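Local coordinates for putative oxidoreductase (Staphylococcus aureus subsp. aureus, PDB 3IV4), which is a putative oxidoreductase with a thioredoxin fold, probably a bacilliredoxin-like protein of the BrxC family acting in thiol redox chemistry, at residues T76-K79 with A85-F88; Y26-K31 with S105-A110. All coordinates share one frame; numbering follows the deposited sequence. Where two conformers were deposited one is given.

Contact 1. Residues T76-K79 with A85-F88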
ATOM      1  N   THR A  76      -0.810  -3.036  12.739  1.00 11.20           N
ATOM      2  CA  THR A  76      -0.571  -1.594  12.832  1.00 11.80           C
ATOM      3  C   THR A  76      -1.449  -0.942  13.887  1.00 12.38           C
ATOM      4  O   THR A  76      -1.252   0.232  14.236  1.00 13.23           O
ATOM      5  CB  THR A  76      -0.909  -0.936  11.456  1.00 11.13           C
ATOM      6  OG1 THR A  76      -2.296  -1.171  11.144  1.00 10.83           O
ATOM      7  CG2 THR A  76      -0.021  -1.503  10.333  1.00 13.68           C
ATOM      8  N   ASN A  77      -2.412  -1.696  14.416  1.00 12.52           N
ATOM      9  CA  ASN A  77      -3.481  -1.122  15.229  1.00 13.74           C
ATOM     10  C   ASN A  77      -4.227   0.060  14.605  1.00 13.30           C
ATOM     11  O   ASN A  77      -4.725   0.946  15.304  1.00 13.38           O
ATOM     12  CB  ASN A  77      -3.007  -0.789  16.643  1.00 14.83           C
ATOM     13  CG  ASN A  77      -4.143  -0.842  17.633  1.00 17.99           C
ATOM     14  OD1 ASN A  77      -5.134  -1.560  17.421  1.00 21.38           O
ATOM     15  ND2 ASN A  77      -4.036  -0.069  18.700  1.00 18.17           N
ATOM     16  N   VAL A  78      -4.321   0.040  13.274  1.00 12.36           N
ATOM     17  CA  VAL A  78      -5.064   1.036  12.532  1.00 12.74           C
ATOM     18  C   VAL A  78      -6.312   0.369  11.955  1.00 12.91           C
ATOM     19  O   VAL A  78      -6.213  -0.593  11.196  1.00 13.79           O
ATOM     20  CB  VAL A  78      -4.202   1.659  11.408  1.00 12.32           C
ATOM     21  CG1 VAL A  78      -5.029   2.623  10.577  1.00 13.12           C
ATOM     22  CG2 VAL A  78      -2.995   2.394  12.017  1.00 12.49           C
ATOM     23  N   LYS A  79      -7.492   0.860  12.325  1.00 14.32           N
ATOM     24  CA  LYS A  79      -8.715   0.211  11.864  1.00 15.36           C
ATOM     25  C   LYS A  79      -8.836   0.295  10.349  1.00 14.92           C
ATOM     26  O   LYS A  79      -8.391   1.253   9.705  1.00 14.65           O
ATOM     27  CB  LYS A  79      -9.962   0.752  12.566  1.00 16.90           C
ATOM     28  CG  LYS A  79     -10.046   0.388  14.062  1.00 21.67           C
ATOM     29  CD  LYS A  79     -10.391  -1.074  14.336  1.00 26.30           C
ATOM     30  CE  LYS A  79     -10.082  -1.441  15.779  1.00 28.64           C
ATOM     31  NZ  LYS A  79      -8.591  -1.472  16.001  1.00 30.81           N
ATOM     32  N   ALA A  85      -3.203   3.392   2.780  1.00  8.64           N
ATOM     33  CA  ALA A  85      -1.807   3.148   2.446  1.00  8.58           C
ATOM     34  C   ALA A  85      -0.961   3.213   3.697  1.00  8.54           C
ATOM     35  O   ALA A  85      -1.260   3.989   4.611  1.00  8.63           O
ATOM     36  CB  ALA A  85      -1.318   4.171   1.411  1.00  8.63           C
ATOM     37  N   PHE A  86       0.078   2.381   3.727  1.00  8.41           N
ATOM     38  CA  PHE A  86       0.971   2.272   4.875  1.00  8.50           C
ATOM     39  C   PHE A  86       2.404   2.343   4.382  1.00  9.19           C
ATOM     40  O   PHE A  86       2.715   1.903   3.282  1.00  8.68           O
ATOM     41  CB  PHE A  86       0.808   0.897   5.533  1.00  8.81           C
ATOM     42  CG  PHE A  86      -0.506   0.690   6.185  1.00  8.92           C
ATOM     43  CD1 PHE A  86      -0.683   1.044   7.523  1.00 10.17           C
ATOM     44  CD2 PHE A  86      -1.593   0.151   5.476  1.00 10.56           C
ATOM     45  CE1 PHE A  86      -1.914   0.862   8.151  1.00 11.47           C
ATOM     46  CE2 PHE A  86      -2.812  -0.034   6.100  1.00 10.93           C
ATOM     47  CZ  PHE A  86      -2.973   0.327   7.435  1.00 11.36           C
ATOM     48  N   TYR A  87       3.266   2.882   5.232  1.00  8.46           N
ATOM     49  CA  TYR A  87       4.701   2.919   4.974  1.00  8.80           C
ATOM     50  C   TYR A  87       5.403   2.229   6.119  1.00  8.99           C
ATOM     51  O   TYR A  87       5.227   2.612   7.293  1.00 10.10           O
ATOM     52  CB  TYR A  87       5.175   4.359   4.854  1.00  9.28           C
ATOM     53  CG  TYR A  87       6.635   4.555   4.489  1.00 10.09           C
ATOM     54  CD1 TYR A  87       7.253   3.785   3.497  1.00 11.03           C
ATOM     55  CD2 TYR A  87       7.381   5.543   5.120  1.00 12.40           C
ATOM     56  CE1 TYR A  87       8.606   3.996   3.154  1.00 13.27           C
ATOM     57  CE2 TYR A  87       8.718   5.770   4.784  1.00 12.81           C
ATOM     58  CZ  TYR A  87       9.325   4.992   3.804  1.00 13.81           C
ATOM     59  OH  TYR A  87      10.663   5.234   3.487  1.00 17.67           O
ATOM     60  N   PHE A  88       6.166   1.197   5.765  1.00  9.09           N
ATOM     61  CA  PHE A  88       6.971   0.422   6.727  1.00  9.10           C
ATOM     62  C   PHE A  88       8.456   0.667   6.547  1.00 10.62           C
ATOM     63  O   PHE A  88       8.980   0.610   5.432  1.00 10.91           O
ATOM     64  CB  PHE A  88       6.702  -1.085   6.589  1.00 10.14           C
ATOM     65  CG  PHE A  88       5.294  -1.470   6.903  1.00  9.58           C
ATOM     66  CD1 PHE A  88       4.925  -1.841   8.198  1.00 10.49           C
ATOM     67  CD2 PHE A  88       4.310  -1.413   5.911  1.00  9.94           C
ATOM     68  CE1 PHE A  88       3.595  -2.177   8.494  1.00 10.82           C
ATOM     69  CE2 PHE A  88       2.978  -1.749   6.202  1.00 10.90           C
ATOM     70  CZ  PHE A  88       2.617  -2.132   7.478  1.00 10.40           C
TER
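Thr76, on the last turn of helix 66-76, sets both branches of its side chain against the outer part of the Phe86 ring. Thr76 OG1 lies 3.6 Å from Phe86 CE1, and the methyl Thr76 CG2 sits beside the same corner, 3.8 Å from Phe86 CD1. The hydroxyl comes in on a slant to the ring, neither face-on nor edge-on. The methyl has a second neighbour, for Phe88 reaches it with its far end, Phe88 CZ standing 3.9 Å from Thr76 CG2. One methyl thus bridges two rings that project from the same face of strand 84-89. Val78 completes the first shell at the edge of the Phe86 ring, near its plane, where Val78 CB itself comes within 4.1 Å of Phe86 CE1. Valine gives a compact apolar group for this spot, where its side chain also touches Asn96 of strand 92-98.

The next shell explains why the threonine hydroxyl tolerates an aromatic neighbour. With chi1 at 61°, OG1 lies between the backbone N and the carbonyl carbon, where it can be gripped by main-chain groups of its own helix end. Thr76 OG1 accepts from Val78 N at 3.2 Å, with an angle of 145° at the hydrogen, which makes an ST turn, and it hydrogen-bonds to the carbonyl of Ile72 one turn back. Asn77, between Thr76 and Val78, leaves the helix with positive phi, 52°, and the chain swings so that Val78 also faces the ring. Behind the phenylalanines, Phe17 meets Phe88 edge-to-face.

Threonine therefore does two jobs: its methyl joins the apolar layer between helix and sheet, while its hydroxyl, already bonded to the main chain, can lie against a phenyl ring without needing a polar partner there.

Contact 2. Residues Y26-K31 with S105-A110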
ATOM      1  N   TYR A  26      12.457  -0.289   3.139  1.00 14.72           N
ATOM      2  CA  TYR A  26      11.419   0.720   2.930  1.00 14.07           C
ATOM      3  C   TYR A  26      10.336   0.142   2.051  1.00 12.93           C
ATOM      4  O   TYR A  26      10.595  -0.197   0.891  1.00 13.94           O
ATOM      5  CB  TYR A  26      12.040   1.927   2.218  1.00 15.12           C
ATOM      6  CG  TYR A  26      13.030   2.683   3.064  1.00 19.08           C
ATOM      7  CD1 TYR A  26      12.634   3.205   4.291  1.00 23.57           C
ATOM      8  CD2 TYR A  26      14.342   2.889   2.647  1.00 21.87           C
ATOM      9  CE1 TYR A  26      13.492   3.902   5.088  1.00 26.63           C
ATOM     10  CE2 TYR A  26      15.237   3.616   3.463  1.00 24.71           C
ATOM     11  CZ  TYR A  26      14.783   4.109   4.685  1.00 26.56           C
ATOM     12  OH  TYR A  26      15.588   4.824   5.548  1.00 30.90           O
ATOM     13  N   VAL A  27       9.118   0.034   2.592  0.50 11.72           N
ATOM     14  CA  VAL A  27       8.002  -0.649   1.913  0.50 11.21           C
ATOM     15  C   VAL A  27       6.687   0.120   2.031  0.50 10.13           C
ATOM     16  O   VAL A  27       6.240   0.408   3.145  0.50  9.47           O
ATOM     17  CB  VAL A  27       7.777  -2.053   2.531  0.50 11.40           C
ATOM     18  CG1 VAL A  27       6.504  -2.703   1.991  0.50 11.14           C
ATOM     19  CG2 VAL A  27       8.960  -2.946   2.271  0.50 12.21           C
ATOM     20  N   PHE A  28       6.058   0.442   0.896  1.00  9.72           N
ATOM     21  CA  PHE A  28       4.704   0.970   0.912  1.00  9.45           C
ATOM     22  C   PHE A  28       3.750  -0.151   0.549  1.00  9.08           C
ATOM     23  O   PHE A  28       4.046  -0.948  -0.347  1.00  9.69           O
ATOM     24  CB  PHE A  28       4.549   2.103  -0.118  1.00 10.01           C
ATOM     25  CG  PHE A  28       5.159   3.412   0.304  1.00 10.05           C
ATOM     26  CD1 PHE A  28       4.421   4.327   1.057  1.00 10.56           C
ATOM     27  CD2 PHE A  28       6.461   3.746  -0.075  1.00 12.28           C
ATOM     28  CE1 PHE A  28       4.969   5.570   1.439  1.00 11.75           C
ATOM     29  CE2 PHE A  28       7.023   4.982   0.310  1.00 12.07           C
ATOM     30  CZ  PHE A  28       6.268   5.891   1.054  1.00 12.29           C
ATOM     31  N   VAL A  29       2.612  -0.196   1.234  1.00  9.01           N
ATOM     32  CA  VAL A  29       1.569  -1.207   1.008  1.00  9.45           C
ATOM     33  C   VAL A  29       0.218  -0.494   0.914  1.00  9.04           C
ATOM     34  O   VAL A  29      -0.116   0.312   1.788  1.00  9.81           O
ATOM     35  CB  VAL A  29       1.512  -2.234   2.169  1.00  9.79           C
ATOM     36  CG1 VAL A  29       0.395  -3.257   1.932  1.00 10.82           C
ATOM     37  CG2 VAL A  29       2.866  -2.945   2.322  1.00 11.63           C
ATOM     38  N   LEU A  30      -0.560  -0.816  -0.116  1.00  8.72           N
ATOM     39  CA  LEU A  30      -1.863  -0.213  -0.327  1.00  8.53           C
ATOM     40  C   LEU A  30      -2.977  -1.248  -0.224  1.00  8.96           C
ATOM     41  O   LEU A  30      -2.950  -2.240  -0.943  1.00  9.15           O
ATOM     42  CB  LEU A  30      -1.904   0.406  -1.727  1.00  8.84           C
ATOM     43  CG  LEU A  30      -3.233   0.990  -2.184  1.00  7.91           C
ATOM     44  CD1 LEU A  30      -3.585   2.249  -1.399  1.00  9.89           C
ATOM     45  CD2 LEU A  30      -3.242   1.235  -3.692  1.00  9.29           C
ATOM     46  N   LYS A  31      -3.956  -0.987   0.634  1.00  9.15           N
ATOM     47  CA  LYS A  31      -5.226  -1.697   0.602  1.00 10.01           C
ATOM     48  C   LYS A  31      -6.093  -1.070  -0.483  1.00 10.26           C
ATOM     49  O   LYS A  31      -6.382   0.135  -0.436  1.00 10.44           O
ATOM     50  CB  LYS A  31      -5.958  -1.588   1.944  1.00 10.07           C
ATOM     51  CG  LYS A  31      -5.287  -2.280   3.100  1.00 10.55           C
ATOM     52  CD  LYS A  31      -6.258  -2.305   4.285  1.00 11.21           C
ATOM     53  CE  LYS A  31      -5.686  -3.068   5.478  1.00 11.99           C
ATOM     54  NZ  LYS A  31      -6.749  -3.214   6.537  1.00 12.38           N
ATOM     55  N   SER A 105       2.013  13.543  -3.163  0.50 13.66           N
ATOM     56  CA  SER A 105       2.656  14.402  -2.166  0.50 14.27           C
ATOM     57  C   SER A 105       2.645  13.822  -0.747  0.50 13.62           C
ATOM     58  O   SER A 105       3.634  13.955  -0.024  0.50 13.86           O
ATOM     59  CB  SER A 105       2.095  15.824  -2.196  0.50 14.93           C
ATOM     60  OG  SER A 105       0.677  15.848  -2.157  0.50 16.86           O
ATOM     61  N   SER A 106       1.551  13.181  -0.335  1.00 13.24           N
ATOM     62  CA  SER A 106       1.535  12.581   0.997  1.00 13.15           C
ATOM     63  C   SER A 106       2.453  11.368   1.096  1.00 12.81           C
ATOM     64  O   SER A 106       3.115  11.161   2.117  1.00 12.30           O
ATOM     65  CB  SER A 106       0.124  12.263   1.463  1.00 12.89           C
ATOM     66  OG  SER A 106      -0.406  11.131   0.792  1.00 12.95           O
ATOM     67  N   LEU A 107       2.502  10.574   0.028  1.00 11.80           N
ATOM     68  CA  LEU A 107       3.432   9.456  -0.040  1.00 11.70           C
ATOM     69  C   LEU A 107       4.864   9.965   0.060  1.00 12.46           C
ATOM     70  O   LEU A 107       5.689   9.387   0.765  1.00 12.56           O
ATOM     71  CB  LEU A 107       3.201   8.644  -1.323  1.00 10.95           C
ATOM     72  CG  LEU A 107       1.873   7.857  -1.369  1.00  9.90           C
ATOM     73  CD1 LEU A 107       1.433   7.582  -2.800  1.00 11.15           C
ATOM     74  CD2 LEU A 107       1.985   6.542  -0.605  1.00 11.18           C
ATOM     75  N   ALA A 108       5.146  11.072  -0.621  1.00 12.98           N
ATOM     76  CA  ALA A 108       6.485  11.657  -0.552  1.00 13.71           C
ATOM     77  C   ALA A 108       6.830  12.173   0.856  1.00 14.57           C
ATOM     78  O   ALA A 108       7.945  11.982   1.344  1.00 15.23           O
ATOM     79  CB  ALA A 108       6.624  12.747  -1.581  1.00 13.93           C
ATOM     80  N   GLN A 109       5.853  12.775   1.525  1.00 15.31           N
ATOM     81  CA  GLN A 109       6.035  13.244   2.898  1.00 16.47           C
ATOM     82  C   GLN A 109       6.315  12.104   3.860  1.00 16.27           C
ATOM     83  O   GLN A 109       7.063  12.278   4.827  1.00 16.38           O
ATOM     84  CB  GLN A 109       4.798  13.994   3.369  1.00 18.05           C
ATOM     85  CG  GLN A 109       4.623  15.367   2.761  1.00 21.88           C
ATOM     86  CD  GLN A 109       3.141  15.765   2.588  1.00 27.05           C
ATOM     87  OE1 GLN A 109       2.253  15.277   3.296  1.00 28.57           O
ATOM     88  NE2 GLN A 109       2.880  16.645   1.639  1.00 29.12           N
ATOM     89  N   ALA A 110       5.737  10.932   3.584  1.00 15.16           N
ATOM     90  CA  ALA A 110       5.941   9.765   4.439  1.00 15.24           C
ATOM     91  C   ALA A 110       7.408   9.396   4.563  1.00 16.05           C
ATOM     92  O   ALA A 110       7.836   8.873   5.592  1.00 15.84           O
ATOM     93  CB  ALA A 110       5.142   8.569   3.901  1.00 14.57           C
TER
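Phe28 reaches from strand 26-32 to helix 104-110 and presents the outer part of its ring to Leu107 and Ala110, residues three apart on the helix that meet neighbouring parts of its rim. The tight part is with Leu107, whose CD2 is 3.7 Å from both Phe28 CD1 and Phe28 CE1, lying above the ring plane on that side. The ring tip, Phe28 CZ, stands 3.6 Å from Leu107 O, an oxygen that also takes a weak bond from Ala110 N within the turn. Phe28 CB already points at the helix; chi1 of -76°, with CG opposite the carbonyl carbon, swings the ring so that its CD1-CE1-CZ side meets it. Leucine supplies a branched end long enough to reach the ring.

Such packing of a helix on a central strand belongs to the thioredoxin fold, where helices cover both faces of a mixed sheet. Here helix 104-110 shares its face with helix 37-53: Phe49 meets Phe28 edge-to-face and also touches Leu107. With Tyr87 on the adjoining strand stacked on the Phe28 ring and Phe46 touching it too, the phenylalanine is buried among aromatic groups, while Trp95 backs Leu107 and Ala110.

The looser side is that of Ala110, which is partly exposed and gives up little surface to the strand. Its CB meets the ring only at the edge, near the plane, with Ala110 CB 3.9 Å from Phe28 CE1; alanine is small enough to let the helix come close at this turn. Ala108, by contrast, points away from the strand. At the start of the helix the backbone N of Ser106 bonds to Asn103 OD1, and Ser106 OG, although buried, is satisfied by the carbonyl of Asp101.

After strand 8-10 and helix 14-23 the chain enters strand 26-32, which helix 104-110 meets only near the C-terminal end; contact 2 therefore closes a long loop with 73 residues between its segments. Contact 1 closes a much shorter one within it, with five residues between its segments, on the way from helix 66-76 into strand 84-89. The loops nest and do not cross. Their strands are antiparallel neighbours in the mixed sheet: Phe88 N lies 2.7 Å from Val27 O and Phe86 N 2.8 Å from Val29 O, both probable hydrogen bonds. Phe86 and Phe88 serve one face of the sheet, Phe28 the other, so together the contacts tie a helix to each side.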